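Local coordinates for uncharacterized protein (PDB 4XE7) that probably polymerises as an actin-like ParM filament of the bacterial cytoskeleton that moves plasmid copies apart, here captured without nucleotide, at residues D212-G216 with E217-V221; A410-L413 with E414-K418. All coordinates share one frame; numbering follows the deposited sequence.

Contact 1 is a two-stranded antiparallel hairpin at the surface, with Ile213 alone buried among its touching residues; contact 2 is a partly buried piece toward the C-terminal side of helix 402-418, where Asn411 and Leu412 lie inside. Both are local, closed by backbone bonds within one continuous piece of chain, cross-strand in the first and i to i+4 in the second. Their centres lie about 14 Å apart and the two meet directly: Ile218 CD1 lies 3.5 Å from Leu413 CD2, and Ile213 also reaches Leu412. The hairpin therefore packs its isoleucine face on the helix. Side-chain polarity differs too, since contact 2 adds weak hydrogen bonds from the Gln415 side-chain amide whereas the bonds across contact 1 are entirely backbone.

Contact 1 (D212-G216 with E217-V221); sequences DIVNG and EIVEV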
loop_
_atom_site.group_PDB
_atom_site.type_symbol
_atom_site.label_atom_id
_atom_site.label_comp_id
_atom_site.label_asym_id
_atom_site.label_seq_id
_atom_site.Cartn_x
_atom_site.Cartn_y
_atom_site.Cartn_z
ATOM N N ASP A 212 -10.590 12.997 0.351
ATOM C CA ASP A 212 -10.570 11.991 1.415
ATOM C C ASP A 212 -12.037 11.667 1.750
ATOM O O ASP A 212 -12.940 12.398 1.334
ATOM C CB ASP A 212 -9.794 12.518 2.637
ATOM C CG ASP A 212 -9.461 11.434 3.661
ATOM O OD1 ASP A 212 -9.725 10.243 3.410
ATOM O OD2 ASP A 212 -8.898 11.784 4.729
ATOM N N ILE A 213 -12.282 10.562 2.453
ATOM C CA ILE A 213 -13.627 10.255 2.933
ATOM C C ILE A 213 -13.566 10.115 4.450
ATOM O O ILE A 213 -12.878 9.240 4.974
ATOM C CB ILE A 213 -14.200 8.965 2.313
ATOM C CG1 ILE A 213 -14.094 8.990 0.784
ATOM C CG2 ILE A 213 -15.651 8.738 2.768
ATOM C CD1 ILE A 213 -14.543 7.661 0.122
ATOM N N VAL A 214 -14.258 10.996 5.158
ATOM C CA VAL A 214 -14.201 10.988 6.621
ATOM C C VAL A 214 -15.612 10.922 7.199
ATOM O O VAL A 214 -16.419 11.824 7.001
ATOM C CB VAL A 214 -13.438 12.237 7.163
ATOM C CG1 VAL A 214 -13.335 12.225 8.707
ATOM C CG2 VAL A 214 -12.042 12.305 6.539
ATOM N N ASN A 215 -15.897 9.837 7.910
ATOM C CA ASN A 215 -17.210 9.624 8.514
ATOM C C ASN A 215 -18.313 9.789 7.477
ATOM O O ASN A 215 -19.244 10.555 7.679
ATOM C CB ASN A 215 -17.442 10.581 9.702
ATOM C CG ASN A 215 -16.474 10.329 10.859
ATOM O OD1 ASN A 215 -15.811 11.240 11.329
ATOM N ND2 ASN A 215 -16.389 9.082 11.304
ATOM N N GLY A 216 -18.180 9.083 6.354
ATOM C CA GLY A 216 -19.163 9.144 5.285
ATOM C C GLY A 216 -19.120 10.359 4.362
ATOM O O GLY A 216 -19.833 10.398 3.364
ATOM N N GLU A 217 -18.294 11.355 4.667
ATOM C CA GLU A 217 -18.287 12.564 3.840
ATOM C C GLU A 217 -17.058 12.669 2.948
ATOM O O GLU A 217 -15.933 12.516 3.408
ATOM C CB GLU A 217 -18.381 13.824 4.712
ATOM C CG GLU A 217 -19.680 13.951 5.472
ATOM C CD GLU A 217 -20.850 14.410 4.609
ATOM O OE1 GLU A 217 -20.629 14.845 3.456
ATOM O OE2 GLU A 217 -21.998 14.346 5.102
ATOM N N ILE A 218 -17.289 12.936 1.665
ATOM C CA ILE A 218 -16.211 13.358 0.782
ATOM C C ILE A 218 -15.777 14.766 1.140
ATOM O O ILE A 218 -16.584 15.689 1.129
ATOM C CB ILE A 218 -16.622 13.344 -0.692
ATOM C CG1 ILE A 218 -16.944 11.920 -1.125
ATOM C CG2 ILE A 218 -15.519 13.925 -1.541
ATOM C CD1 ILE A 218 -17.502 11.837 -2.522
ATOM N N VAL A 219 -14.504 14.926 1.471
ATOM C CA VAL A 219 -13.973 16.239 1.802
ATOM C C VAL A 219 -12.765 16.557 0.922
ATOM O O VAL A 219 -11.988 15.663 0.544
ATOM C CB VAL A 219 -13.577 16.342 3.295
ATOM C CG1 VAL A 219 -14.738 15.905 4.182
ATOM C CG2 VAL A 219 -12.343 15.515 3.592
ATOM N N GLU A 220 -12.620 17.833 0.583
ATOM C CA GLU A 220 -11.512 18.277 -0.254
ATOM C C GLU A 220 -10.270 18.471 0.590
ATOM O O GLU A 220 -10.233 19.327 1.465
ATOM C CB GLU A 220 -11.864 19.569 -0.995
ATOM C CG GLU A 220 -12.958 19.388 -2.039
ATOM C CD GLU A 220 -13.262 20.660 -2.802
ATOM O OE1 GLU A 220 -13.688 21.650 -2.170
ATOM O OE2 GLU A 220 -13.066 20.670 -4.037
ATOM N N VAL A 221 -9.262 17.650 0.329
ATOM C CA VAL A 221 -7.975 17.765 0.992
ATOM C C VAL A 221 -7.312 19.048 0.542
ATOM O O VAL A 221 -7.226 19.321 -0.655
ATOM C CB VAL A 221 -7.048 16.567 0.668
ATOM C CG1 VAL A 221 -5.794 16.613 1.532
ATOM C CG2 VAL A 221 -7.786 15.266 0.870
HETATM O O HOH W 1 -20.343 12.289 0.849
#
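The chi1 of Val219 (-52°, measured to CG1) leaves CG2 between the backbone N and the carbonyl carbon, and Val221 sets its own CG2 beside its backbone N; these torsions bring both methyls to Asp212 CB, at 4.0 Å from Val219 CG2 and 3.8 Å from Val221 CG2. The frame is a tight beta hairpin with a type I' turn from Val214 to Glu217, which the positive phi of Asn215 and Gly216, together with their psi values, fits. Two hydrogen-bonded pairs close the strands. Asp212 and Val219 exchange N-H and O in both directions, with Val219 N 3.0 Å from Asp212 O. At the turn, Val214 N gives a bond of 2.9 Å to Glu217 O, while Glu217 N returns to Val214 O from well above the carbonyl plane, 65° out of it. Between them lies the non-hydrogen-bonded pair Ile213 and Ile218, whose side chains share the face turned to helix 402-418. Asp212, on the face away from the isoleucines, forms a salt bridge through OD1 with Arg405 of that helix. Separately, at the turn, Asn215 N bonds to Asn32 OD1 and Asn215 ND2 to Lys30 O. At the outer edge a water bridges Gly216 O and Ile218 N, 3.2 Å from each.

Contact 2 (A410-L413 with E414-K418); sequences ANLL and EQLNK
Asn411 O is gripped by two N-H groups of Gln415: the backbone N gives a sound bond of 3.0 Å, and NE2 adds a weak one of 3.5 Å. The setting is the C-terminal side of alpha-helix 402-418, in which Glu414, Leu416 and Asn417 likewise return their N-H to the carbonyl four residues back. The same NE2 also makes a weak bond of 3.1 Å to Asn411 OD1, with an N-H...O angle of only 130°. In Gln415, chi1 of -50° lays CG 3.0 Å from Asn411 O, and the bend at chi2 brings NE2 back to Asn411. The two side-chain amide planes stand nearly perpendicular, 88° apart. The other end of the Asn411 amide is fixed elsewhere, ND2 bonding to Gly13 O and Pro149 O, which ties the helix to the strands beginning at Gly13 and containing Pro149. One residue on, Leu412 CD1 slants across to the branch point of Leu416, one turn further along, and meets its CG at 4.1 Å; both leucines also touch Val2 of the N-terminal helix 2-7. Toward the C-terminus Lys418 bends back over the preceding turn: its NZ makes a weak bond to Gln415 OE1 and a long salt bridge, 3.7 Å, to Glu414 OE2.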
loop_
_atom_site.group_PDB
_atom_site.type_symbol
_atom_site.label_atom_id
_atom_site.label_comp_id
_atom_site.label_asym_id
_atom_site.label_seq_id
_atom_site.Cartn_x
_atom_site.Cartn_y
_atom_site.Cartn_z
ATOM N N ALA A 410 -13.786 6.874 -6.436
ATOM C CA ALA A 410 -14.499 6.740 -7.700
ATOM C C ALA A 410 -15.736 5.881 -7.492
ATOM O O ALA A 410 -16.815 6.192 -8.002
ATOM C CB ALA A 410 -13.596 6.129 -8.781
ATOM N N ASN A 411 -15.579 4.810 -6.719
ATOM C CA ASN A 411 -16.698 3.915 -6.428
ATOM C C ASN A 411 -17.827 4.608 -5.652
ATOM O O ASN A 411 -18.998 4.414 -5.957
ATOM C CB ASN A 411 -16.203 2.692 -5.658
ATOM C CG ASN A 411 -17.098 1.476 -5.857
ATOM O OD1 ASN A 411 -18.083 1.525 -6.602
ATOM N ND2 ASN A 411 -16.757 0.377 -5.193
ATOM N N LEU A 412 -17.475 5.412 -4.651
ATOM C CA LEU A 412 -18.477 6.158 -3.887
ATOM C C LEU A 412 -19.216 7.137 -4.798
ATOM O O LEU A 412 -20.450 7.197 -4.797
ATOM C CB LEU A 412 -17.830 6.904 -2.712
ATOM C CG LEU A 412 -18.782 7.806 -1.919
ATOM C CD1 LEU A 412 -19.954 7.004 -1.366
ATOM C CD2 LEU A 412 -18.051 8.522 -0.788
ATOM N N LEU A 413 -18.459 7.891 -5.592
ATOM C CA LEU A 413 -19.053 8.855 -6.514
ATOM C C LEU A 413 -19.999 8.172 -7.512
ATOM O O LEU A 413 -21.092 8.671 -7.799
ATOM C CB LEU A 413 -17.959 9.622 -7.248
ATOM C CG LEU A 413 -17.163 10.606 -6.388
ATOM C CD1 LEU A 413 -15.900 11.064 -7.123
ATOM C CD2 LEU A 413 -18.034 11.799 -6.007
ATOM N N GLU A 414 -19.587 7.017 -8.012
ATOM C CA GLU A 414 -20.442 6.214 -8.879
ATOM C C GLU A 414 -21.761 5.798 -8.201
ATOM O O GLU A 414 -22.836 5.911 -8.799
ATOM C CB GLU A 414 -19.685 4.975 -9.359
ATOM C CG GLU A 414 -20.506 4.048 -10.233
ATOM C CD GLU A 414 -21.112 4.759 -11.432
ATOM O OE1 GLU A 414 -20.440 5.635 -12.021
ATOM O OE2 GLU A 414 -22.270 4.444 -11.776
ATOM N N GLN A 415 -21.692 5.334 -6.956
ATOM C CA GLN A 415 -22.908 4.894 -6.253
ATOM C C GLN A 415 -23.825 6.072 -5.934
ATOM O O GLN A 415 -25.054 5.938 -5.981
ATOM C CB GLN A 415 -22.566 4.143 -4.962
ATOM C CG GLN A 415 -21.552 3.057 -5.145
ATOM C CD GLN A 415 -21.944 2.114 -6.261
ATOM O OE1 GLN A 415 -23.044 1.584 -6.265
ATOM N NE2 GLN A 415 -21.051 1.918 -7.222
ATOM N N LEU A 416 -23.229 7.220 -5.609
ATOM C CA LEU A 416 -23.995 8.432 -5.355
ATOM C C LEU A 416 -24.660 8.928 -6.642
ATOM O O LEU A 416 -25.741 9.518 -6.614
ATOM C CB LEU A 416 -23.109 9.544 -4.782
ATOM C CG LEU A 416 -22.533 9.438 -3.365
ATOM C CD1 LEU A 416 -21.572 10.606 -3.104
ATOM C CD2 LEU A 416 -23.638 9.409 -2.313
ATOM N N ASN A 417 -23.996 8.706 -7.771
ATOM C CA ASN A 417 -24.563 9.090 -9.059
ATOM C C ASN A 417 -25.824 8.268 -9.377
ATOM O O ASN A 417 -26.754 8.778 -9.999
ATOM C CB ASN A 417 -23.519 8.938 -10.162
ATOM C CG ASN A 417 -24.058 9.312 -11.535
ATOM O OD1 ASN A 417 -24.370 8.439 -12.349
ATOM N ND2 ASN A 417 -24.169 10.613 -11.799
ATOM N N LYS A 418 -25.856 7.008 -8.940
ATOM C CA LYS A 418 -27.064 6.183 -9.029
ATOM C C LYS A 418 -28.252 6.806 -8.292
ATOM O O LYS A 418 -29.405 6.637 -8.703
ATOM C CB LYS A 418 -26.824 4.788 -8.446
ATOM C CG LYS A 418 -26.033 3.825 -9.299
ATOM C CD LYS A 418 -26.039 2.455 -8.623
ATOM C CE LYS A 418 -25.183 1.453 -9.360
ATOM N NZ LYS A 418 -23.810 1.969 -9.570
#